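PDB 3RAG: uncharacterized protein from Alicyclobacillus acidocaldarius subsp. acidocaldarius, which is of unknown function but has a von Willebrand factor type A fold and carries a bound sodium ion, consistent with a metal-dependent adhesion-type site. Local coordinates for residues R11-I16 with D223-H228; N42-V47 with Q84-Q89; E59-A64 with C71-P76; A77-T82 with R155-D160. All blocks are in the same frame, centred on the assembly; numbering follows the deposited sequence.

How the contacts relate
All four contacts belong to one alpha/beta/alpha layer system. Contacts 1, 2 and 3 use adjacent strands: probable backbone hydrogen bonds, V15 O to I44 N (2.8 Å) and G45 N to R72 O (2.9 Å), join 11-16 to 42-47 and 42-47 to 71-76. Helices 214-232 (contact 1) and 58-66 (contact 3) cover one face, while helices 79-106 and 151-165 cover the other and meet in contact 4. Centres of contacts 2 and 3 are about 8 Å apart, and those of 2 and 4 about 10 Å. The sodium, at D18, S144 and S146, lies about 12 Å from the side chains of V43 and A60 and about 13 Å from that of I79.

Contact 1: R11-I16 with D223-H228; sequences RQILVI and DLLLSH
I13 and L225 join the sheet to the C-terminal helix of this three-layer, Rossmann-like von Willebrand factor A fold: strand 10-17 lies inside the parallel part of the sheet, and helix 214-232 packs on one of its faces. The apolar part of the contact is small and falls to one methyl group. L225 CD1 sits 3.6 Å from I13 CG1, the two side chains crossing at a slant. In I13 the first torsion (chi1 -64°) sets CG1 beside the backbone N, where it can reach the helix, and leaves CG2 anti to that N. The same CD1 also lies against the backbone, 3.8 Å from Q12 O, a packing distance with no hydrogen bond. L225 additionally touches H136 and V138 of the neighbouring strand 135-142, which places its side chain across two strands, whereas Q12 and L14 face the opposite layer and touch helix 79-106.

The polar part runs through a single water, since no direct hydrogen bond links the two segments. R11 is stretched out along its chain, with chi2 179° and chi3 177°, which carries NE out to where a water can bridge to the helix. The water lies in the guanidinium plane, at its edge. It accepts from R11 NE at 2.7 Å and donates to the helix carbonyl L225 O at 2.8 Å.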
loop_
_atom_site.group_PDB
_atom_site.type_symbol
_atom_site.label_atom_id
_atom_site.label_comp_id
_atom_site.label_asym_id
_atom_site.label_seq_id
_atom_site.Cartn_x
_atom_site.Cartn_y
_atom_site.Cartn_z
ATOM N N ARG A 11 7.055 -1.413 -4.596
ATOM C CA ARG A 11 6.368 -2.448 -3.828
ATOM C C ARG A 11 5.701 -1.824 -2.607
ATOM O O ARG A 11 6.377 -1.244 -1.758
ATOM C CB ARG A 11 7.374 -3.495 -3.370
ATOM C CG ARG A 11 8.018 -4.230 -4.535
ATOM C CD ARG A 11 9.047 -5.256 -4.066
ATOM N NE ARG A 11 9.574 -5.983 -5.219
ATOM C CZ ARG A 11 10.659 -5.609 -5.884
ATOM N NH1 ARG A 11 11.332 -4.547 -5.480
ATOM N NH2 ARG A 11 11.076 -6.296 -6.939
ATOM N N GLN A 12 4.381 -1.929 -2.521
ATOM C CA GLN A 12 3.671 -1.235 -1.463
ATOM C C GLN A 12 2.615 -2.124 -0.865
ATOM O O GLN A 12 2.049 -2.974 -1.545
ATOM C CB GLN A 12 2.998 0.040 -1.989
ATOM C CG GLN A 12 4.006 1.161 -2.318
ATOM C CD GLN A 12 3.316 2.470 -2.669
ATOM O OE1 GLN A 12 2.083 2.569 -2.635
ATOM N NE2 GLN A 12 4.111 3.479 -3.014
ATOM N N ILE A 13 2.369 -1.912 0.417
ATOM C CA ILE A 13 1.265 -2.560 1.110
ATOM C C ILE A 13 0.362 -1.426 1.571
ATOM O O ILE A 13 0.825 -0.491 2.227
ATOM C CB ILE A 13 1.767 -3.327 2.354
ATOM C CG1 ILE A 13 2.715 -4.476 1.943
ATOM C CG2 ILE A 13 0.570 -3.823 3.194
ATOM C CD1 ILE A 13 3.483 -5.127 3.130
ATOM N N LEU A 14 -0.920 -1.487 1.220
ATOM C CA LEU A 14 -1.847 -0.439 1.637
ATOM C C LEU A 14 -2.850 -1.052 2.608
ATOM O O LEU A 14 -3.651 -1.899 2.235
ATOM C CB LEU A 14 -2.589 0.133 0.415
ATOM C CG LEU A 14 -3.755 1.057 0.777
ATOM C CD1 LEU A 14 -3.234 2.313 1.481
ATOM C CD2 LEU A 14 -4.532 1.443 -0.490
ATOM N N VAL A 15 -2.814 -0.624 3.865
ATOM C CA VAL A 15 -3.731 -1.172 4.855
ATOM C C VAL A 15 -4.908 -0.206 4.991
ATOM O O VAL A 15 -4.696 0.987 5.203
ATOM C CB VAL A 15 -3.040 -1.285 6.218
ATOM C CG1 VAL A 15 -4.025 -1.827 7.267
ATOM C CG2 VAL A 15 -1.792 -2.198 6.095
ATOM N N ILE A 16 -6.128 -0.727 4.898
ATOM C CA ILE A 16 -7.335 0.078 5.090
ATOM C C ILE A 16 -8.087 -0.490 6.292
ATOM O O ILE A 16 -8.474 -1.676 6.294
ATOM C CB ILE A 16 -8.222 0.093 3.823
ATOM C CG1 ILE A 16 -7.409 0.654 2.636
ATOM C CG2 ILE A 16 -9.478 0.923 4.087
ATOM C CD1 ILE A 16 -8.151 0.662 1.286
ATOM N N ASP A 223 5.047 -11.210 2.309
ATOM C CA ASP A 223 5.328 -12.531 1.732
ATOM C C ASP A 223 4.891 -12.614 0.272
ATOM O O ASP A 223 5.620 -13.141 -0.576
ATOM C CB ASP A 223 4.635 -13.659 2.523
ATOM C CG ASP A 223 5.407 -14.063 3.767
ATOM O OD1 ASP A 223 6.433 -13.419 4.070
ATOM O OD2 ASP A 223 4.992 -15.017 4.449
ATOM N N LEU A 224 3.678 -12.133 -0.004
ATOM C CA LEU A 224 3.136 -12.132 -1.363
ATOM C C LEU A 224 4.010 -11.315 -2.298
ATOM O O LEU A 224 4.289 -11.741 -3.428
ATOM C CB LEU A 224 1.702 -11.580 -1.370
ATOM C CG LEU A 224 0.644 -12.521 -0.788
ATOM C CD1 LEU A 224 -0.664 -11.756 -0.533
ATOM C CD2 LEU A 224 0.427 -13.695 -1.721
ATOM N N LEU A 225 4.435 -10.139 -1.839
ATOM C CA LEU A 225 5.275 -9.260 -2.660
ATOM C C LEU A 225 6.617 -9.917 -2.979
ATOM O O LEU A 225 7.101 -9.875 -4.115
ATOM C CB LEU A 225 5.485 -7.893 -1.972
ATOM C CG LEU A 225 4.255 -6.976 -1.948
ATOM C CD1 LEU A 225 4.405 -5.843 -0.919
ATOM C CD2 LEU A 225 3.930 -6.403 -3.363
ATOM N N LEU A 226 7.213 -10.540 -1.977
ATOM C CA LEU A 226 8.507 -11.184 -2.163
ATOM C C LEU A 226 8.408 -12.421 -3.065
ATOM O O LEU A 226 9.288 -12.656 -3.891
ATOM C CB LEU A 226 9.128 -11.533 -0.807
ATOM C CG LEU A 226 9.436 -10.309 0.075
ATOM C CD1 LEU A 226 9.952 -10.737 1.447
ATOM C CD2 LEU A 226 10.420 -9.346 -0.585
ATOM N N SER A 227 7.340 -13.199 -2.916
ATOM C CA SER A 227 7.123 -14.361 -3.785
ATOM C C SER A 227 6.890 -13.917 -5.217
ATOM O O SER A 227 7.365 -14.556 -6.166
ATOM C CB SER A 227 5.920 -15.182 -3.326
ATOM O OG SER A 227 6.113 -15.637 -2.005
ATOM N N HIS A 228 6.149 -12.823 -5.375
ATOM C CA HIS A 228 5.861 -12.309 -6.707
ATOM C C HIS A 228 7.145 -11.841 -7.393
ATOM O O HIS A 228 7.372 -12.136 -8.577
ATOM C CB HIS A 228 4.840 -11.178 -6.646
ATOM C CG HIS A 228 4.321 -10.768 -7.986
ATOM N ND1 HIS A 228 3.715 -11.658 -8.847
ATOM C CD2 HIS A 228 4.331 -9.571 -8.623
ATOM C CE1 HIS A 228 3.362 -11.022 -9.952
ATOM N NE2 HIS A 228 3.735 -9.761 -9.847
HETATM O O HOH W 1 7.353 -7.514 -5.569
#

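Contact 2: N42-V47 with Q84-Q89; sequences NVIGIV and QMMTHQ
The carbonyl oxygen of M86, a residue whose side chain meets both N42 and I44, accepts a hydrogen bond from T90 OG1 one turn further along helix 79-106. This bond lies within the helix; no hydrogen bond links 42-47 directly to 84-89. The two short segments run nearly antiparallel (163°), with their axes 9.7 Å apart, a separation suited to a helix layered on a sheet.

M86 is a selenomethionine, and its last two atoms fill that gap. CE touches I44 CG1 at 3.5 Å and N42 CB at 3.6 Å, so the terminal methyl rests between two residues of alternate strand positions. SE lies 3.6 Å from the same I44 CG1. The chain is extended as far as SE and then bends: with chi3 at 5°, CE nearly eclipses CB and curls toward the strand. V43, whose side chain starts out on the other face, presents only its carbonyl oxygen to this side.

M86 also touches L14, M70 and R72, bringing three strands' neighbourhoods of the vWA-type sheet to one residue of the helix. The closest contacts of M86, to I44 CG1 and N42 CB, are with aliphatic carbons, so dispersion and burial should dominate the cohesion between the segments.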
loop_
_atom_site.group_PDB
_atom_site.type_symbol
_atom_site.label_atom_id
_atom_site.label_comp_id
_atom_site.label_asym_id
_atom_site.label_seq_id
_atom_site.Cartn_x
_atom_site.Cartn_y
_atom_site.Cartn_z
ATOM N N ASN A 42 1.611 1.880 3.669
ATOM C CA ASN A 42 0.729 3.035 3.862
ATOM C C ASN A 42 -0.522 2.590 4.620
ATOM O O ASN A 42 -0.938 1.424 4.514
ATOM C CB ASN A 42 0.284 3.586 2.502
ATOM C CG ASN A 42 1.426 4.223 1.714
ATOM O OD1 ASN A 42 1.509 4.105 0.472
ATOM N ND2 ASN A 42 2.292 4.885 2.413
ATOM N N VAL A 43 -1.102 3.479 5.419
ATOM C CA VAL A 43 -2.295 3.107 6.190
ATOM C C VAL A 43 -3.367 4.179 6.041
ATOM O O VAL A 43 -3.108 5.372 6.251
ATOM C CB VAL A 43 -1.978 2.964 7.690
ATOM C CG1 VAL A 43 -3.232 2.433 8.450
ATOM C CG2 VAL A 43 -0.756 2.043 7.909
ATOM N N ILE A 44 -4.567 3.737 5.698
ATOM C CA ILE A 44 -5.732 4.611 5.760
ATOM C C ILE A 44 -6.599 4.184 6.933
ATOM O O ILE A 44 -7.080 3.039 6.992
ATOM C CB ILE A 44 -6.563 4.537 4.464
ATOM C CG1 ILE A 44 -5.764 5.130 3.296
ATOM C CG2 ILE A 44 -7.915 5.238 4.652
ATOM C CD1 ILE A 44 -6.437 4.959 1.905
ATOM N N GLY A 45 -6.805 5.108 7.869
ATOM C CA GLY A 45 -7.726 4.874 8.983
ATOM C C GLY A 45 -9.065 5.511 8.601
ATOM O O GLY A 45 -9.098 6.552 7.959
ATOM N N ILE A 46 -10.165 4.879 8.981
ATOM C CA ILE A 46 -11.478 5.367 8.577
ATOM C C ILE A 46 -12.192 6.043 9.740
ATOM O O ILE A 46 -12.314 5.475 10.831
ATOM C CB ILE A 46 -12.367 4.204 8.046
ATOM C CG1 ILE A 46 -11.668 3.453 6.897
ATOM C CG2 ILE A 46 -13.717 4.755 7.583
ATOM C CD1 ILE A 46 -12.413 2.151 6.488
ATOM N N VAL A 47 -12.653 7.273 9.518
ATOM C CA VAL A 47 -13.527 7.942 10.479
ATOM C C VAL A 47 -14.962 7.382 10.321
ATOM O O VAL A 47 -15.592 7.574 9.278
ATOM C CB VAL A 47 -13.582 9.448 10.228
ATOM C CG1 VAL A 47 -14.501 10.157 11.261
ATOM C CG2 VAL A 47 -12.159 10.070 10.216
ATOM N N GLN A 84 -5.470 6.855 -3.813
ATOM C CA GLN A 84 -4.772 7.239 -5.036
ATOM C C GLN A 84 -3.679 8.275 -4.736
ATOM O O GLN A 84 -2.534 8.116 -5.175
ATOM C CB GLN A 84 -5.764 7.748 -6.088
ATOM C CG GLN A 84 -6.789 6.724 -6.523
ATOM C CD GLN A 84 -7.846 7.302 -7.440
ATOM O OE1 GLN A 84 -7.577 8.223 -8.204
ATOM N NE2 GLN A 84 -9.059 6.760 -7.368
HETATM N N MSE A 85 -4.001 9.316 -3.961
HETATM C CA MSE A 85 -2.995 10.322 -3.621
HETATM C C MSE A 85 -1.806 9.717 -2.890
HETATM O O MSE A 85 -0.655 10.061 -3.188
HETATM C CB MSE A 85 -3.576 11.464 -2.757
HETATM C CG MSE A 85 -2.535 12.490 -2.240
HETATM SE SE MSE A 85 -1.634 12.121 -0.686
HETATM C CE MSE A 85 -2.949 12.238 0.532
HETATM N N MSE A 86 -2.068 8.860 -1.904
HETATM C CA MSE A 86 -0.972 8.375 -1.072
HETATM C C MSE A 86 -0.056 7.494 -1.902
HETATM O O MSE A 86 1.172 7.558 -1.749
HETATM C CB MSE A 86 -1.480 7.572 0.141
HETATM C CG MSE A 86 -2.215 8.386 1.207
HETATM SE SE MSE A 86 -3.065 7.284 2.429
HETATM C CE MSE A 86 -2.562 5.757 1.924
ATOM N N THR A 87 -0.660 6.660 -2.747
ATOM C CA THR A 87 0.103 5.692 -3.543
ATOM C C THR A 87 1.035 6.476 -4.461
ATOM O O THR A 87 2.241 6.219 -4.513
ATOM C CB THR A 87 -0.826 4.768 -4.348
ATOM O OG1 THR A 87 -1.639 4.027 -3.434
ATOM C CG2 THR A 87 -0.030 3.764 -5.206
ATOM N N HIS A 88 0.485 7.466 -5.155
ATOM C CA HIS A 88 1.335 8.310 -6.009
ATOM C C HIS A 88 2.393 9.126 -5.257
ATOM O O HIS A 88 3.561 9.193 -5.679
ATOM C CB HIS A 88 0.478 9.188 -6.933
ATOM C CG HIS A 88 -0.136 8.425 -8.067
ATOM N ND1 HIS A 88 0.607 7.932 -9.121
ATOM C CD2 HIS A 88 -1.416 8.050 -8.305
ATOM C CE1 HIS A 88 -0.189 7.295 -9.962
ATOM N NE2 HIS A 88 -1.423 7.354 -9.491
ATOM N N GLN A 89 2.019 9.737 -4.135
ATOM C CA GLN A 89 2.986 10.552 -3.434
ATOM C C GLN A 89 4.136 9.725 -2.845
ATOM O O GLN A 89 5.286 10.139 -2.913
ATOM C CB GLN A 89 2.287 11.430 -2.388
ATOM C CG GLN A 89 3.169 12.382 -1.666
ATOM C CD GLN A 89 2.361 13.351 -0.811
ATOM O OE1 GLN A 89 1.164 13.556 -1.051
ATOM N NE2 GLN A 89 3.009 13.942 0.193
#

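Contact 3: E59-A64 with C71-P76; sequences EAHSIA and CRIVQP
The beta-alpha-beta unit of strand 40-46, helix 58-66 and strand 71-74 closes here, where H61 and two alanines of the helix meet C71 at the start of the strand. C71 SG stands over the middle of the H61 imidazole, 3.7 Å from the ring centroid and 6° off the ring normal, a sulfur-aromatic contact on the face. C71 CB lies over the same face, further from the normal, and makes a CH-pi contact at 4.0 Å to the H61 centroid. The SG position follows from chi1 of 173°, which swings the sulfur away from the backbone N. At the flank of the sulfur, roughly at right angles to the ring direction, A60 CB approaches C71 SG at 3.9 Å, and A64 CB comes 3.8 Å from C71 CB; two small residues one turn apart leave room for the cysteine.

Strand 71-74 is one of two outermost strands of the sheet within this chain; in this three-layer domain the helix packs mainly against its first residue, segment axes 8.3 Å apart and broadly antiparallel (148°). Further along, I73 CD1 reaches H61 CE1 at 3.7 Å, its side chain crossing that of H61 at about a right angle. C71 O accepts from R72 NH2 at 2.8 Å, the donor well above the carbonyl plane. A glycerol, probably from the crystallisation liquor, is hydrogen-bonded to C71 N.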
loop_
_atom_site.group_PDB
_atom_site.type_symbol
_atom_site.label_atom_id
_atom_site.label_comp_id
_atom_site.label_asym_id
_atom_site.label_seq_id
_atom_site.Cartn_x
_atom_site.Cartn_y
_atom_site.Cartn_z
ATOM N N GLU A 59 -1.570 3.461 16.517
ATOM C CA GLU A 59 -0.882 2.338 15.882
ATOM C C GLU A 59 -0.742 2.553 14.381
ATOM O O GLU A 59 0.312 2.313 13.800
ATOM C CB GLU A 59 -1.635 1.026 16.134
ATOM C CG GLU A 59 -0.872 -0.195 15.607
ATOM C CD GLU A 59 -1.686 -1.447 15.769
ATOM O OE1 GLU A 59 -1.413 -2.236 16.710
ATOM O OE2 GLU A 59 -2.639 -1.613 14.980
ATOM N N ALA A 60 -1.808 3.005 13.733
ATOM C CA ALA A 60 -1.736 3.300 12.286
ATOM C C ALA A 60 -0.572 4.240 11.954
ATOM O O ALA A 60 0.157 4.022 10.993
ATOM C CB ALA A 60 -3.058 3.898 11.777
ATOM N N HIS A 61 -0.408 5.287 12.760
ATOM C CA HIS A 61 0.693 6.220 12.559
ATOM C C HIS A 61 2.046 5.529 12.746
ATOM O O HIS A 61 2.984 5.763 11.964
ATOM C CB HIS A 61 0.544 7.463 13.457
ATOM C CG HIS A 61 -0.257 8.557 12.816
ATOM N ND1 HIS A 61 -1.575 8.814 13.132
ATOM C CD2 HIS A 61 0.059 9.408 11.810
ATOM C CE1 HIS A 61 -2.023 9.804 12.377
ATOM N NE2 HIS A 61 -1.054 10.178 11.565
ATOM N N SER A 62 2.140 4.684 13.775
ATOM C CA SER A 62 3.388 3.963 14.032
ATOM C C SER A 62 3.697 2.948 12.931
ATOM O O SER A 62 4.861 2.724 12.592
ATOM C CB SER A 62 3.334 3.264 15.387
ATOM O OG SER A 62 3.203 4.249 16.392
ATOM N N ILE A 63 2.654 2.327 12.380
ATOM C CA ILE A 63 2.830 1.384 11.272
ATOM C C ILE A 63 3.382 2.115 10.059
ATOM O O ILE A 63 4.341 1.671 9.422
ATOM C CB ILE A 63 1.486 0.703 10.874
ATOM C CG1 ILE A 63 1.060 -0.290 11.967
ATOM C CG2 ILE A 63 1.588 -0.004 9.507
ATOM C CD1 ILE A 63 -0.403 -0.800 11.764
ATOM N N ALA A 64 2.776 3.245 9.714
ATOM C CA ALA A 64 3.255 3.983 8.548
ATOM C C ALA A 64 4.690 4.491 8.765
ATOM O O ALA A 64 5.532 4.424 7.869
ATOM C CB ALA A 64 2.295 5.113 8.209
ATOM N N CYS A 71 0.308 7.862 6.717
ATOM C CA CYS A 71 -0.969 7.545 7.348
ATOM C C CYS A 71 -1.920 8.707 7.118
ATOM O O CYS A 71 -1.562 9.874 7.367
ATOM C CB CYS A 71 -0.794 7.312 8.859
ATOM S SG CYS A 71 -2.367 7.114 9.736
ATOM N N ARG A 72 -3.126 8.403 6.649
ATOM C CA ARG A 72 -4.168 9.421 6.549
ATOM C C ARG A 72 -5.431 8.839 7.176
ATOM O O ARG A 72 -5.640 7.633 7.140
ATOM C CB ARG A 72 -4.429 9.797 5.080
ATOM C CG ARG A 72 -3.268 10.570 4.440
ATOM C CD ARG A 72 -3.037 11.921 5.118
ATOM N NE ARG A 72 -1.945 12.655 4.463
ATOM C CZ ARG A 72 -0.662 12.604 4.825
ATOM N NH1 ARG A 72 0.249 13.316 4.162
ATOM N NH2 ARG A 72 -0.277 11.854 5.848
ATOM N N ILE A 73 -6.259 9.716 7.725
ATOM C CA ILE A 73 -7.455 9.327 8.455
ATOM C C ILE A 73 -8.632 10.061 7.813
ATOM O O ILE A 73 -8.658 11.280 7.790
ATOM C CB ILE A 73 -7.302 9.669 9.947
ATOM C CG1 ILE A 73 -6.134 8.854 10.539
ATOM C CG2 ILE A 73 -8.605 9.372 10.709
ATOM C CD1 ILE A 73 -5.683 9.326 11.937
ATOM N N VAL A 74 -9.584 9.324 7.238
ATOM C CA VAL A 74 -10.556 9.992 6.361
ATOM C C VAL A 74 -11.935 9.392 6.497
ATOM O O VAL A 74 -12.081 8.269 6.951
ATOM C CB VAL A 74 -10.128 9.958 4.859
ATOM C CG1 VAL A 74 -8.768 10.661 4.650
ATOM C CG2 VAL A 74 -10.063 8.523 4.305
ATOM N N GLN A 75 -12.954 10.151 6.112
ATOM C CA GLN A 75 -14.297 9.578 6.040
ATOM C C GLN A 75 -14.403 8.611 4.862
ATOM O O GLN A 75 -13.602 8.676 3.921
ATOM C CB GLN A 75 -15.319 10.700 5.913
ATOM C CG GLN A 75 -15.328 11.585 7.138
ATOM C CD GLN A 75 -16.238 12.788 6.993
ATOM O OE1 GLN A 75 -16.310 13.405 5.929
ATOM N NE2 GLN A 75 -16.944 13.128 8.069
ATOM N N PRO A 76 -15.382 7.690 4.919
ATOM C CA PRO A 76 -15.523 6.647 3.896
ATOM C C PRO A 76 -15.592 7.224 2.480
ATOM O O PRO A 76 -14.953 6.682 1.599
ATOM C CB PRO A 76 -16.843 5.966 4.283
ATOM C CG PRO A 76 -16.890 6.118 5.783
ATOM C CD PRO A 76 -16.325 7.495 6.040
#

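Contact 4: A77-T82 with R155-D160; sequences ADISAT and REAVRD
S80 and A157 bring two helix backbones unusually close, their CA atoms 4.4 Å apart, at the first turn of helix 79-106 and the middle of helix 151-165. Such an approach is possible because the meeting residues are small. A157 CB makes the apolar contact: it lies 3.7 Å from I79 CG2 and 3.9 Å from S80 CB, touching two consecutive residues of the other helix. I79 offers its shorter branch, since CG2 stands anti to the backbone N, while CG1 is directed elsewhere.

S80 adds a polar side. Its hydroxyl is anti to the backbone N (chi1 180°), which directs OG over the next turn of the partner helix and brings it 3.3 Å from D160 CB. No direct hydrogen bond crosses the interface; a water does so instead, donating to S80 O at 2.8 Å and to A157 O at 3.1 Å. Its approach to S80 OG is very short (2.5 Å) and of undecided direction. The start of helix 79-106 is secured nearby by D78 O, which accepts from T82 OG1 (2.7 Å) as well as from T82 N.

Both helices lie on the same face of the central sheet: I79 rests on V74 and I46 of strands 71-74 and 40-46, and V158 rests on V139 and L141 of strand 135-142.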
loop_
_atom_site.group_PDB
_atom_site.type_symbol
_atom_site.label_atom_id
_atom_site.label_comp_id
_atom_site.label_asym_id
_atom_site.label_seq_id
_atom_site.Cartn_x
_atom_site.Cartn_y
_atom_site.Cartn_z
ATOM N N ALA A 77 -16.310 8.331 2.297
ATOM C CA ALA A 77 -16.452 8.936 0.965
ATOM C C ALA A 77 -15.104 9.317 0.353
ATOM O O ALA A 77 -14.970 9.415 -0.869
ATOM C CB ALA A 77 -17.377 10.166 1.018
ATOM N N ASP A 78 -14.100 9.515 1.200
ATOM C CA ASP A 78 -12.806 9.988 0.705
ATOM C C ASP A 78 -11.733 8.928 0.588
ATOM O O ASP A 78 -10.604 9.228 0.197
ATOM C CB ASP A 78 -12.321 11.145 1.570
ATOM C CG ASP A 78 -13.242 12.347 1.461
ATOM O OD1 ASP A 78 -13.524 13.014 2.475
ATOM O OD2 ASP A 78 -13.708 12.583 0.337
ATOM N N ILE A 79 -12.072 7.678 0.887
ATOM C CA ILE A 79 -11.054 6.637 0.842
ATOM C C ILE A 79 -10.419 6.476 -0.529
ATOM O O ILE A 79 -9.209 6.339 -0.646
ATOM C CB ILE A 79 -11.612 5.280 1.329
ATOM C CG1 ILE A 79 -11.976 5.386 2.803
ATOM C CG2 ILE A 79 -10.617 4.135 1.035
ATOM C CD1 ILE A 79 -12.819 4.176 3.316
ATOM N N SER A 80 -11.230 6.499 -1.579
ATOM C CA SER A 80 -10.705 6.272 -2.917
ATOM C C SER A 80 -9.668 7.326 -3.344
ATOM O O SER A 80 -8.528 7.016 -3.703
ATOM C CB SER A 80 -11.871 6.225 -3.913
ATOM O OG SER A 80 -11.387 5.998 -5.213
ATOM N N ALA A 81 -10.076 8.584 -3.303
ATOM C CA ALA A 81 -9.174 9.673 -3.628
ATOM C C ALA A 81 -7.925 9.654 -2.743
ATOM O O ALA A 81 -6.813 9.918 -3.205
ATOM C CB ALA A 81 -9.912 11.016 -3.509
ATOM N N THR A 82 -8.111 9.334 -1.468
ATOM C CA THR A 82 -6.984 9.330 -0.544
ATOM C C THR A 82 -5.976 8.234 -0.892
ATOM O O THR A 82 -4.763 8.476 -0.869
ATOM C CB THR A 82 -7.488 9.163 0.895
ATOM O OG1 THR A 82 -8.313 10.288 1.214
ATOM C CG2 THR A 82 -6.335 9.099 1.872
ATOM N N ARG A 155 -15.102 -1.642 -0.909
ATOM C CA ARG A 155 -15.064 -2.421 -2.142
ATOM C C ARG A 155 -14.995 -1.494 -3.355
ATOM O O ARG A 155 -14.230 -1.742 -4.298
ATOM C CB ARG A 155 -16.293 -3.333 -2.269
ATOM C CG ARG A 155 -16.406 -4.418 -1.194
ATOM C CD ARG A 155 -17.485 -5.478 -1.577
ATOM N NE ARG A 155 -18.792 -4.838 -1.793
ATOM C CZ ARG A 155 -19.863 -4.978 -1.014
ATOM N NH1 ARG A 155 -19.861 -5.786 0.052
ATOM N NH2 ARG A 155 -20.966 -4.304 -1.309
ATOM N N GLU A 156 -15.815 -0.445 -3.353
ATOM C CA GLU A 156 -15.826 0.484 -4.494
ATOM C C GLU A 156 -14.499 1.244 -4.617
ATOM O O GLU A 156 -13.992 1.480 -5.728
ATOM C CB GLU A 156 -16.978 1.479 -4.373
ATOM C CG GLU A 156 -18.332 0.842 -4.226
ATOM C CD GLU A 156 -19.243 1.130 -5.400
ATOM O OE1 GLU A 156 -18.746 1.129 -6.553
ATOM O OE2 GLU A 156 -20.452 1.358 -5.168
ATOM N N ALA A 157 -13.952 1.640 -3.471
ATOM C CA ALA A 157 -12.700 2.397 -3.429
ATOM C C ALA A 157 -11.541 1.582 -3.982
ATOM O O ALA A 157 -10.662 2.111 -4.679
ATOM C CB ALA A 157 -12.385 2.847 -1.980
ATOM N N VAL A 158 -11.517 0.299 -3.647
ATOM C CA VAL A 158 -10.432 -0.553 -4.101
ATOM C C VAL A 158 -10.526 -0.775 -5.605
ATOM O O VAL A 158 -9.522 -0.758 -6.319
ATOM C CB VAL A 158 -10.437 -1.888 -3.345
ATOM C CG1 VAL A 158 -9.461 -2.859 -3.964
ATOM C CG2 VAL A 158 -10.084 -1.621 -1.862
ATOM N N ARG A 159 -11.745 -0.982 -6.088
ATOM C CA ARG A 159 -11.965 -1.100 -7.519
ATOM C C ARG A 159 -11.487 0.176 -8.220
ATOM O O ARG A 159 -10.782 0.115 -9.225
ATOM C CB ARG A 159 -13.447 -1.376 -7.806
ATOM C CG ARG A 159 -13.789 -1.375 -9.298
ATOM C CD ARG A 159 -15.287 -1.480 -9.530
ATOM N NE ARG A 159 -15.600 -1.511 -10.957
ATOM C CZ ARG A 159 -15.835 -0.426 -11.691
ATOM N NH1 ARG A 159 -15.797 0.779 -11.129
ATOM N NH2 ARG A 159 -16.107 -0.544 -12.985
ATOM N N ASP A 160 -11.863 1.327 -7.682
ATOM C CA ASP A 160 -11.490 2.610 -8.292
ATOM C C ASP A 160 -9.979 2.839 -8.265
ATOM O O ASP A 160 -9.406 3.411 -9.195
ATOM C CB ASP A 160 -12.186 3.759 -7.569
ATOM C CG ASP A 160 -13.650 3.860 -7.909
ATOM O OD1 ASP A 160 -14.113 3.104 -8.791
ATOM O OD2 ASP A 160 -14.335 4.709 -7.301
HETATM O O HOH W 2 -9.230 4.783 -5.167
#